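PDB 3GW2: possible transcriptional regulatory arsR-family protein from Mycobacterium bovis, which probably binds DNA as a two-subunit winged helix-turn-helix transcriptional regulator and belongs to a network that coordinates tolerance to the drug bedaquiline. Local coordinates for residues 60-63 against 67-70; 31-36 against 42-47; 26-31 against 88-93. One frame throughout, in Å; residues are numbered along the deposited sequence.

Contact 1: residues 60-63 against 67-70; sequences QALK and LVEA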
ATOM      1  N   GLN A  60      -5.172 -11.200  -9.953  1.00 32.82           N
ATOM      2  CA  GLN A  60      -3.772 -11.628  -9.874  1.00 34.21           C
ATOM      3  C   GLN A  60      -2.888 -10.615  -9.152  1.00 33.40           C
ATOM      4  O   GLN A  60      -2.047 -10.999  -8.327  1.00 33.49           O
ATOM      5  CB  GLN A  60      -3.201 -11.882 -11.267  1.00 34.70           C
ATOM      6  CG  GLN A  60      -3.096 -13.340 -11.637  1.00 41.06           C
ATOM      7  CD  GLN A  60      -4.427 -14.062 -11.667  1.00 46.85           C
ATOM      8  OE1 GLN A  60      -4.746 -14.831 -10.751  1.00 50.80           O
ATOM      9  NE2 GLN A  60      -5.210 -13.834 -12.722  1.00 49.99           N
ATOM     10  N   ALA A  61      -3.079  -9.332  -9.455  1.00 32.75           N
ATOM     11  CA  ALA A  61      -2.330  -8.271  -8.792  1.00 32.74           C
ATOM     12  C   ALA A  61      -2.599  -8.265  -7.292  1.00 32.35           C
ATOM     13  O   ALA A  61      -1.669  -8.154  -6.495  1.00 32.24           O
ATOM     14  CB  ALA A  61      -2.635  -6.912  -9.409  1.00 33.30           C
ATOM     15  N   LEU A  62      -3.868  -8.399  -6.908  1.00 32.29           N
ATOM     16  CA  LEU A  62      -4.241  -8.525  -5.490  1.00 31.93           C
ATOM     17  C   LEU A  62      -3.633  -9.756  -4.825  1.00 31.76           C
ATOM     18  O   LEU A  62      -3.141  -9.682  -3.690  1.00 32.06           O
ATOM     19  CB  LEU A  62      -5.761  -8.496  -5.313  1.00 31.75           C
ATOM     20  CG  LEU A  62      -6.413  -7.152  -5.666  1.00 31.86           C
ATOM     21  CD1 LEU A  62      -7.926  -7.309  -5.683  1.00 32.59           C
ATOM     22  CD2 LEU A  62      -5.976  -6.057  -4.686  1.00 30.73           C
ATOM     23  N   LYS A  63      -3.652 -10.877  -5.539  1.00 31.91           N
ATOM     24  CA  LYS A  63      -3.096 -12.144  -5.046  1.00 31.96           C
ATOM     25  C   LYS A  63      -1.577 -12.072  -4.818  1.00 32.02           C
ATOM     26  O   LYS A  63      -1.085 -12.557  -3.800  1.00 32.30           O
ATOM     27  CB  LYS A  63      -3.433 -13.262  -6.028  1.00 32.02           C
ATOM     28  CG  LYS A  63      -3.385 -14.685  -5.464  1.00 33.69           C
ATOM     29  CD  LYS A  63      -3.709 -15.647  -6.602  1.00 36.93           C
ATOM     30  CE  LYS A  63      -3.699 -17.116  -6.183  1.00 38.70           C
ATOM     31  NZ  LYS A  63      -2.328 -17.629  -5.894  1.00 40.43           N
ATOM     32  N   LEU A  67      -3.266 -10.184  -0.751  1.00 32.55           N
ATOM     33  CA  LEU A  67      -4.473  -9.518  -0.266  1.00 32.37           C
ATOM     34  C   LEU A  67      -5.748 -10.337  -0.479  1.00 32.18           C
ATOM     35  O   LEU A  67      -6.750 -10.129   0.209  1.00 32.14           O
ATOM     36  CB  LEU A  67      -4.622  -8.132  -0.908  1.00 32.27           C
ATOM     37  CG  LEU A  67      -3.539  -7.083  -0.627  1.00 32.53           C
ATOM     38  CD1 LEU A  67      -3.932  -5.747  -1.231  1.00 32.72           C
ATOM     39  CD2 LEU A  67      -3.254  -6.931   0.867  1.00 33.12           C
ATOM     40  N   VAL A  68      -5.707 -11.251  -1.443  1.00 31.76           N
ATOM     41  CA  VAL A  68      -6.816 -12.169  -1.691  1.00 31.30           C
ATOM     42  C   VAL A  68      -6.292 -13.606  -1.828  1.00 31.75           C
ATOM     43  O   VAL A  68      -5.105 -13.817  -2.109  1.00 31.26           O
ATOM     44  CB  VAL A  68      -7.631 -11.785  -2.960  1.00 31.40           C
ATOM     45  CG1 VAL A  68      -8.343 -10.434  -2.778  1.00 31.95           C
ATOM     46  CG2 VAL A  68      -6.753 -11.781  -4.221  1.00 29.42           C
ATOM     47  N   GLU A  69      -7.172 -14.583  -1.608  1.00 31.85           N
ATOM     48  CA  GLU A  69      -6.872 -15.977  -1.933  1.00 32.28           C
ATOM     49  C   GLU A  69      -7.912 -16.488  -2.909  1.00 32.41           C
ATOM     50  O   GLU A  69      -8.985 -15.896  -3.035  1.00 31.42           O
ATOM     51  CB  GLU A  69      -6.830 -16.851  -0.680  1.00 32.92           C
ATOM     52  CG  GLU A  69      -5.783 -16.383   0.319  1.00 35.72           C
ATOM     53  CD  GLU A  69      -4.825 -17.470   0.732  1.00 40.98           C
ATOM     54  OE1 GLU A  69      -5.189 -18.663   0.623  1.00 43.58           O
ATOM     55  OE2 GLU A  69      -3.701 -17.132   1.178  1.00 43.37           O
ATOM     56  N   ALA A  70      -7.582 -17.576  -3.601  1.00 32.64           N
ATOM     57  CA  ALA A  70      -8.422 -18.115  -4.651  1.00 33.65           C
ATOM     58  C   ALA A  70      -8.623 -19.611  -4.477  1.00 34.38           C
ATOM     59  O   ALA A  70      -7.766 -20.305  -3.935  1.00 34.45           O
ATOM     60  CB  ALA A  70      -7.818 -17.825  -6.013  1.00 33.39           C
TER
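V68 turns CG1 away from its own carbonyl carbon (chi1 -65°), which leaves CG2 between its backbone N and C and aimed at the helix end. K63 sends CG opposite its backbone N (chi1 -159°) and runs extended past the strand, bending only at its last torsion. CG2 of V68 is the methyl that does most of the touching, 3.6 Å from CB of L62 and 3.5 Å from the backbone N of K63. CG1 of V68 grazes the same CB of L62. Farther out, CE of K63 passes CB of A70 at 4.2 Å, a light contact near the surface.

One backbone bond joins the segments. The N of L67 donates to the O of L62 at 3.0 Å. CB of L67 lies 3.5 Å from that same O of L62. The two leucine side chains cross at about a right angle, and their closest methyls are CD2 of L62 and CD1 of L67, 4.0 Å apart. L67 continues into the core against V18 and L22 and meets V96 of the second subunit.

The arrangement is the tight turn from the helix-turn-helix into the first strand of the wing. Helix 52-64, the second helix of that motif, leads here into strand 68-73, as in the winged helix fold of ArsR-family regulators.

Contact 2: residues 31-36 against 42-47; sequences LDLLAQ and EAIATA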
ATOM      1  N   LEU A  31     -11.785  -5.063  -3.573  1.00 36.47           N
ATOM      2  CA  LEU A  31     -11.638  -5.287  -2.131  1.00 37.29           C
ATOM      3  C   LEU A  31     -12.900  -4.927  -1.365  1.00 37.85           C
ATOM      4  O   LEU A  31     -13.339  -5.687  -0.501  1.00 38.64           O
ATOM      5  CB  LEU A  31     -10.399  -4.554  -1.584  1.00 37.04           C
ATOM      6  CG  LEU A  31      -9.050  -5.126  -2.021  1.00 36.16           C
ATOM      7  CD1 LEU A  31      -7.909  -4.295  -1.447  1.00 37.88           C
ATOM      8  CD2 LEU A  31      -8.900  -6.586  -1.591  1.00 34.13           C
ATOM      9  N   ASP A  32     -13.513  -3.793  -1.706  1.00 39.12           N
ATOM     10  CA  ASP A  32     -14.800  -3.408  -1.106  1.00 40.47           C
ATOM     11  C   ASP A  32     -15.882  -4.422  -1.401  1.00 40.68           C
ATOM     12  O   ASP A  32     -16.708  -4.731  -0.540  1.00 41.18           O
ATOM     13  CB  ASP A  32     -15.244  -2.025  -1.583  1.00 41.11           C
ATOM     14  CG  ASP A  32     -15.006  -0.952  -0.542  1.00 43.17           C
ATOM     15  OD1 ASP A  32     -15.485  -1.099   0.607  1.00 45.74           O
ATOM     16  OD2 ASP A  32     -14.339   0.048  -0.859  1.00 47.06           O
ATOM     17  N   LEU A  33     -15.855  -4.964  -2.615  1.00 40.84           N
ATOM     18  CA  LEU A  33     -16.832  -5.957  -3.036  1.00 41.46           C
ATOM     19  C   LEU A  33     -16.697  -7.275  -2.274  1.00 41.71           C
ATOM     20  O   LEU A  33     -17.701  -7.890  -1.904  1.00 42.11           O
ATOM     21  CB  LEU A  33     -16.728  -6.203  -4.541  1.00 40.87           C
ATOM     22  CG  LEU A  33     -17.803  -7.096  -5.137  1.00 42.09           C
ATOM     23  CD1 LEU A  33     -19.172  -6.401  -5.152  1.00 42.77           C
ATOM     24  CD2 LEU A  33     -17.390  -7.525  -6.527  1.00 42.28           C
ATOM     25  N   LEU A  34     -15.460  -7.702  -2.044  1.00 41.91           N
ATOM     26  CA  LEU A  34     -15.206  -8.966  -1.359  1.00 42.20           C
ATOM     27  C   LEU A  34     -15.322  -8.836   0.160  1.00 43.25           C
ATOM     28  O   LEU A  34     -15.298  -9.832   0.871  1.00 42.88           O
ATOM     29  CB  LEU A  34     -13.820  -9.500  -1.737  1.00 41.64           C
ATOM     30  CG  LEU A  34     -13.570  -9.874  -3.204  1.00 40.40           C
ATOM     31  CD1 LEU A  34     -12.150 -10.323  -3.357  1.00 39.43           C
ATOM     32  CD2 LEU A  34     -14.532 -10.957  -3.664  1.00 38.29           C
ATOM     33  N   ALA A  35     -15.443  -7.603   0.639  1.00 45.05           N
ATOM     34  CA  ALA A  35     -15.387  -7.299   2.061  1.00 46.81           C
ATOM     35  C   ALA A  35     -16.760  -6.971   2.568  1.00 47.76           C
ATOM     36  O   ALA A  35     -17.205  -5.840   2.415  1.00 49.19           O
ATOM     37  CB  ALA A  35     -14.436  -6.105   2.317  1.00 47.15           C
ATOM     38  N   GLN A  36     -17.456  -7.957   3.133  1.00 48.44           N
ATOM     39  CA  GLN A  36     -16.983  -9.342   3.139  1.00 48.06           C
ATOM     40  C   GLN A  36     -17.935 -10.317   2.392  1.00 47.15           C
ATOM     41  O   GLN A  36     -19.166 -10.133   2.329  1.00 47.81           O
ATOM     42  CB  GLN A  36     -16.655  -9.796   4.569  1.00 48.38           C
ATOM     43  CG  GLN A  36     -15.948 -11.156   4.700  1.00 49.83           C
ATOM     44  CD  GLN A  36     -14.440 -11.120   4.479  1.00 50.18           C
ATOM     45  OE1 GLN A  36     -13.735 -10.211   4.946  1.00 52.19           O
ATOM     46  NE2 GLN A  36     -13.929 -12.140   3.793  1.00 48.75           N
ATOM     47  N   GLU A  42     -16.367 -14.054 -12.447  1.00 32.25           N
ATOM     48  CA  GLU A  42     -17.433 -13.582 -13.339  1.00 34.06           C
ATOM     49  C   GLU A  42     -18.256 -12.505 -12.635  1.00 32.38           C
ATOM     50  O   GLU A  42     -18.519 -11.427 -13.192  1.00 31.60           O
ATOM     51  CB  GLU A  42     -18.348 -14.755 -13.739  1.00 33.79           C
ATOM     52  CG  GLU A  42     -18.686 -14.808 -15.217  1.00 38.11           C
ATOM     53  CD  GLU A  42     -19.929 -15.664 -15.528  1.00 39.52           C
ATOM     54  OE1 GLU A  42     -20.035 -16.814 -15.018  1.00 44.62           O
ATOM     55  OE2 GLU A  42     -20.809 -15.176 -16.286  1.00 46.09           O
ATOM     56  N   ALA A  43     -18.648 -12.803 -11.393  1.00 32.07           N
ATOM     57  CA  ALA A  43     -19.449 -11.875 -10.588  1.00 31.16           C
ATOM     58  C   ALA A  43     -18.691 -10.578 -10.270  1.00 30.57           C
ATOM     59  O   ALA A  43     -19.263  -9.482 -10.338  1.00 29.53           O
ATOM     60  CB  ALA A  43     -19.949 -12.562  -9.302  1.00 31.72           C
ATOM     61  N   ILE A  44     -17.410 -10.708  -9.934  1.00 30.08           N
ATOM     62  CA  ILE A  44     -16.541  -9.567  -9.618  1.00 30.19           C
ATOM     63  C   ILE A  44     -16.366  -8.662 -10.852  1.00 29.98           C
ATOM     64  O   ILE A  44     -16.398  -7.427 -10.750  1.00 30.34           O
ATOM     65  CB  ILE A  44     -15.143 -10.048  -9.117  1.00 30.45           C
ATOM     66  CG1 ILE A  44     -15.269 -10.765  -7.764  1.00 30.70           C
ATOM     67  CG2 ILE A  44     -14.155  -8.888  -8.997  1.00 30.65           C
ATOM     68  CD1 ILE A  44     -14.085 -11.656  -7.423  1.00 29.89           C
ATOM     69  N   ALA A  45     -16.194  -9.283 -12.008  1.00 29.54           N
ATOM     70  CA  ALA A  45     -16.055  -8.564 -13.273  1.00 29.26           C
ATOM     71  C   ALA A  45     -17.325  -7.767 -13.568  1.00 29.00           C
ATOM     72  O   ALA A  45     -17.274  -6.577 -13.894  1.00 29.47           O
ATOM     73  CB  ALA A  45     -15.785  -9.545 -14.393  1.00 28.85           C
ATOM     74  N   THR A  46     -18.465  -8.434 -13.441  1.00 27.98           N
ATOM     75  CA  THR A  46     -19.768  -7.826 -13.687  1.00 27.31           C
ATOM     76  C   THR A  46     -20.085  -6.694 -12.697  1.00 27.35           C
ATOM     77  O   THR A  46     -20.556  -5.620 -13.100  1.00 26.37           O
ATOM     78  CB  THR A  46     -20.859  -8.893 -13.634  1.00 27.23           C
ATOM     79  OG1 THR A  46     -20.591  -9.877 -14.648  1.00 26.60           O
ATOM     80  CG2 THR A  46     -22.247  -8.280 -13.888  1.00 27.88           C
ATOM     81  N   ALA A  47     -19.810  -6.930 -11.413  1.00 26.90           N
ATOM     82  CA  ALA A  47     -20.066  -5.934 -10.376  1.00 27.64           C
ATOM     83  C   ALA A  47     -19.215  -4.680 -10.554  1.00 27.72           C
ATOM     84  O   ALA A  47     -19.666  -3.578 -10.263  1.00 28.07           O
ATOM     85  CB  ALA A  47     -19.849  -6.531  -8.972  1.00 26.99           C
TER
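The helix-turn-helix motif begins with helix 41-48, and this contact packs that helix against the end of helix 27-34. L33, L34, I44 and A47 carry it, and all their meetings are apolar.

L33 points toward the other helix. Its CG stands opposite the backbone N (chi1 -173°), and this carries both methyls out over the helix surface. CD2 is the leading branch. CD2 of L33 lies 3.6 Å from CB of A47 and 3.8 Å from CA of I44, so it rests on one turn of helix between the two residues. CD1 of L33 also reaches CB of A47, at 3.9 Å. The short side chain of A47 thus meets both branches of the leucine.

L34 and I44 meet deeper in. Their side chains cross at about a right angle, with CD2 of L34 3.8 Å from CD1 of I44. CG1 of I44 touches both leucines, 4.1 Å from CD2 of L33 and 4.2 Å from CD2 of L34. The isoleucine therefore meets L33 and L34 with the same branch.

L34 also packs on V68 of strand 68-73 and I81 of strand 76-81. I44 reaches L59 of helix 52-64, while E42 forms a salt bridge with R76 at the start of strand 76-81.

Contact 3: residues 26-31 against 88-93; sequences RRLQIL and RLFALV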
ATOM      1  N   ARG A  26      -9.257   1.594  -9.051  1.00 39.55           N
ATOM      2  CA  ARG A  26     -10.321   0.743  -9.546  1.00 39.85           C
ATOM      3  C   ARG A  26     -10.177  -0.689  -9.046  1.00 39.83           C
ATOM      4  O   ARG A  26     -11.165  -1.339  -8.725  1.00 40.29           O
ATOM      5  CB  ARG A  26     -10.373   0.799 -11.075  1.00 40.04           C
ATOM      6  CG  ARG A  26     -11.726   0.462 -11.620  1.00 39.27           C
ATOM      7  CD  ARG A  26     -11.672   0.198 -13.098  1.00 37.53           C
ATOM      8  NE  ARG A  26     -12.962  -0.290 -13.564  1.00 36.44           N
ATOM      9  CZ  ARG A  26     -13.206  -0.716 -14.797  1.00 37.31           C
ATOM     10  NH1 ARG A  26     -12.237  -0.730 -15.706  1.00 35.00           N
ATOM     11  NH2 ARG A  26     -14.423  -1.137 -15.116  1.00 37.00           N
ATOM     12  N   ARG A  27      -8.943  -1.170  -8.945  1.00 39.85           N
ATOM     13  CA  ARG A  27      -8.665  -2.470  -8.316  1.00 39.62           C
ATOM     14  C   ARG A  27      -9.141  -2.556  -6.850  1.00 39.60           C
ATOM     15  O   ARG A  27      -9.537  -3.633  -6.363  1.00 40.26           O
ATOM     16  CB  ARG A  27      -7.168  -2.771  -8.451  1.00 40.34           C
ATOM     17  CG  ARG A  27      -6.655  -3.980  -7.705  1.00 39.61           C
ATOM     18  CD  ARG A  27      -5.438  -4.560  -8.403  1.00 40.81           C
ATOM     19  NE  ARG A  27      -4.225  -3.774  -8.207  1.00 43.15           N
ATOM     20  CZ  ARG A  27      -3.438  -3.321  -9.182  1.00 44.45           C
ATOM     21  NH1 ARG A  27      -3.716  -3.566 -10.452  1.00 44.15           N
ATOM     22  NH2 ARG A  27      -2.349  -2.624  -8.882  1.00 45.97           N
ATOM     23  N   LEU A  28      -9.130  -1.425  -6.146  1.00 38.39           N
ATOM     24  CA  LEU A  28      -9.602  -1.373  -4.755  1.00 37.31           C
ATOM     25  C   LEU A  28     -11.122  -1.616  -4.596  1.00 36.49           C
ATOM     26  O   LEU A  28     -11.596  -2.016  -3.522  1.00 35.53           O
ATOM     27  CB  LEU A  28      -9.213  -0.037  -4.130  1.00 37.80           C
ATOM     28  CG  LEU A  28      -7.817   0.115  -3.486  1.00 38.88           C
ATOM     29  CD1 LEU A  28      -6.800  -0.840  -4.061  1.00 40.96           C
ATOM     30  CD2 LEU A  28      -7.348   1.532  -3.633  1.00 38.57           C
ATOM     31  N   GLN A  29     -11.876  -1.354  -5.659  1.00 35.32           N
ATOM     32  CA  GLN A  29     -13.307  -1.679  -5.700  1.00 35.44           C
ATOM     33  C   GLN A  29     -13.536  -3.162  -5.455  1.00 34.71           C
ATOM     34  O   GLN A  29     -14.458  -3.539  -4.743  1.00 34.76           O
ATOM     35  CB  GLN A  29     -13.925  -1.268  -7.037  1.00 35.13           C
ATOM     36  CG  GLN A  29     -13.879   0.231  -7.280  1.00 36.61           C
ATOM     37  CD  GLN A  29     -14.474   0.637  -8.611  1.00 38.49           C
ATOM     38  OE1 GLN A  29     -14.168   1.710  -9.134  1.00 41.68           O
ATOM     39  NE2 GLN A  29     -15.335  -0.206  -9.159  1.00 37.32           N
ATOM     40  N   ILE A  30     -12.669  -3.993  -6.019  1.00 34.74           N
ATOM     41  CA  ILE A  30     -12.712  -5.435  -5.780  1.00 35.03           C
ATOM     42  C   ILE A  30     -12.661  -5.754  -4.297  1.00 35.85           C
ATOM     43  O   ILE A  30     -13.417  -6.592  -3.810  1.00 36.14           O
ATOM     44  CB  ILE A  30     -11.575  -6.181  -6.521  1.00 35.09           C
ATOM     45  CG1 ILE A  30     -11.782  -6.090  -8.048  1.00 34.91           C
ATOM     46  CG2 ILE A  30     -11.523  -7.645  -6.064  1.00 34.67           C
ATOM     47  CD1 ILE A  30     -10.588  -6.564  -8.900  1.00 34.80           C
ATOM     48  N   LEU A  31     -11.785  -5.063  -3.573  1.00 36.47           N
ATOM     49  CA  LEU A  31     -11.638  -5.287  -2.131  1.00 37.29           C
ATOM     50  C   LEU A  31     -12.900  -4.927  -1.365  1.00 37.85           C
ATOM     51  O   LEU A  31     -13.339  -5.687  -0.501  1.00 38.64           O
ATOM     52  CB  LEU A  31     -10.399  -4.554  -1.584  1.00 37.04           C
ATOM     53  CG  LEU A  31      -9.050  -5.126  -2.021  1.00 36.16           C
ATOM     54  CD1 LEU A  31      -7.909  -4.295  -1.447  1.00 37.88           C
ATOM     55  CD2 LEU A  31      -8.900  -6.586  -1.591  1.00 34.13           C
ATOM     56  N   ARG A  88      -8.496  -5.567   8.317  1.00 34.04           N
ATOM     57  CA  ARG A  88      -8.002  -4.447   9.117  1.00 34.17           C
ATOM     58  C   ARG A  88      -7.111  -3.507   8.285  1.00 33.35           C
ATOM     59  O   ARG A  88      -7.238  -2.285   8.382  1.00 32.88           O
ATOM     60  CB  ARG A  88      -7.287  -4.939  10.383  1.00 34.08           C
ATOM     61  CG  ARG A  88      -8.239  -5.674  11.355  1.00 34.77           C
ATOM     62  CD  ARG A  88      -7.585  -5.976  12.695  1.00 35.77           C
ATOM     63  NE  ARG A  88      -6.426  -6.863  12.578  1.00 39.74           N
ATOM     64  CZ  ARG A  88      -5.183  -6.552  12.948  1.00 41.62           C
ATOM     65  NH1 ARG A  88      -4.900  -5.362  13.477  1.00 43.30           N
ATOM     66  NH2 ARG A  88      -4.212  -7.445  12.797  1.00 42.70           N
ATOM     67  N   LEU A  89      -6.247  -4.078   7.446  1.00 32.92           N
ATOM     68  CA  LEU A  89      -5.321  -3.264   6.637  1.00 33.27           C
ATOM     69  C   LEU A  89      -6.047  -2.322   5.676  1.00 32.93           C
ATOM     70  O   LEU A  89      -5.714  -1.138   5.570  1.00 33.09           O
ATOM     71  CB  LEU A  89      -4.321  -4.141   5.875  1.00 33.05           C
ATOM     72  CG  LEU A  89      -3.463  -3.429   4.829  1.00 34.04           C
ATOM     73  CD1 LEU A  89      -2.440  -2.524   5.511  1.00 34.29           C
ATOM     74  CD2 LEU A  89      -2.779  -4.436   3.924  1.00 34.93           C
ATOM     75  N   PHE A  90      -7.038  -2.860   4.984  1.00 32.85           N
ATOM     76  CA  PHE A  90      -7.812  -2.103   4.018  1.00 33.06           C
ATOM     77  C   PHE A  90      -8.686  -1.051   4.701  1.00 32.97           C
ATOM     78  O   PHE A  90      -8.873   0.039   4.168  1.00 33.10           O
ATOM     79  CB  PHE A  90      -8.641  -3.071   3.173  1.00 33.45           C
ATOM     80  CG  PHE A  90      -9.459  -2.413   2.087  1.00 34.26           C
ATOM     81  CD1 PHE A  90      -8.875  -1.513   1.190  1.00 34.15           C
ATOM     82  CD2 PHE A  90     -10.815  -2.722   1.944  1.00 33.21           C
ATOM     83  CE1 PHE A  90      -9.634  -0.924   0.180  1.00 33.27           C
ATOM     84  CE2 PHE A  90     -11.579  -2.131   0.930  1.00 34.17           C
ATOM     85  CZ  PHE A  90     -10.979  -1.233   0.045  1.00 32.55           C
ATOM     86  N   ALA A  91      -9.213  -1.365   5.884  1.00 32.50           N
ATOM     87  CA  ALA A  91      -9.941  -0.366   6.648  1.00 32.04           C
ATOM     88  C   ALA A  91      -8.995   0.780   7.043  1.00 31.81           C
ATOM     89  O   ALA A  91      -9.320   1.952   6.845  1.00 32.09           O
ATOM     90  CB  ALA A  91     -10.603  -0.990   7.886  1.00 32.05           C
ATOM     91  N   LEU A  92      -7.824   0.431   7.579  1.00 31.10           N
ATOM     92  CA  LEU A  92      -6.860   1.418   8.096  1.00 30.84           C
ATOM     93  C   LEU A  92      -6.242   2.313   7.022  1.00 30.56           C
ATOM     94  O   LEU A  92      -5.947   3.477   7.280  1.00 31.05           O
ATOM     95  CB  LEU A  92      -5.755   0.726   8.908  1.00 30.72           C
ATOM     96  CG  LEU A  92      -4.622   1.529   9.556  1.00 30.57           C
ATOM     97  CD1 LEU A  92      -5.130   2.608  10.520  1.00 30.96           C
ATOM     98  CD2 LEU A  92      -3.696   0.587  10.290  1.00 30.76           C
ATOM     99  N   VAL A  93      -6.024   1.764   5.834  1.00 30.41           N
ATOM    100  CA  VAL A  93      -5.463   2.537   4.721  1.00 30.16           C
ATOM    101  C   VAL A  93      -6.464   3.592   4.230  1.00 29.90           C
ATOM    102  O   VAL A  93      -6.076   4.680   3.810  1.00 29.48           O
ATOM    103  CB  VAL A  93      -4.972   1.616   3.576  1.00 30.13           C
ATOM    104  CG1 VAL A  93      -6.152   1.094   2.713  1.00 30.60           C
ATOM    105  CG2 VAL A  93      -3.925   2.320   2.734  1.00 30.46           C
TER
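The backbones of L31 and F90 are the nearest of the two helical segments, with CA atoms 7.9 Å apart, and the ring of F90 bridges the space between them.

F90 does the reaching. Its CG lies opposite the backbone N (chi1 -178°), which extends the ring toward helix 27-34. L31 meets the ring over one face. CB of L31 stands 3.8 Å from the centroid of the F90 ring and 17° off the ring normal, a CH-pi contact. The approach is not quite central: CB of L31 is displaced toward the rim, and CE2 and CZ of F90 are its nearest ring atoms, both at 3.7 Å. The CD1 methyl of L31 extends the cover over the same face, toward CD1 and CE1 of F90, and is 4.0 Å from CD1 of F90. L31 therefore uses both the root and one branch of its side chain on the aromatic.

L28, one turn earlier, meets the outer end of the ring. The backbone O of L28 lies 3.7 Å from CZ of F90 and approaches obliquely. CG of L28 is 4.2 Å from CE1 of F90. The phenyl end is thus bordered by a helix carbonyl as well as by aliphatic carbon. All three touching residues are buried, and their contact is wholly nonpolar apart from that carbonyl.

L28 and L31 both pack on L22 of helix 11-22. I30, next to L31 in the chain, touches L59 and L62 of helix 52-64. L89 packs on V18 of helix 11-22 and on L67 ahead of strand 68-73. Across the dimer interface, L28 and V93 both touch V15 of the second subunit. The contact therefore lies where helices 11-22, 27-34 and 84-98 meet the partner chain.

From the N terminus, the chain passes helix 11-22 and reaches helix 27-34, which serves two contacts. Its end meets helix 41-48 in contact 2, closing a short loop through strand 39-40. The chain then runs through helix 52-64, and contact 1 closes the next small loop at the turn into strand 68-73. These two follow in series. Contact 3 closes last, when helix 84-98 returns to helix 27-34, and its long loop encloses both others. L31 belongs to the segments of contacts 2 and 3, and its methyls also pack on L62, L67 and V68 of contact 1. Together the contacts join the helix-turn-helix, the wing and the C-terminal helix.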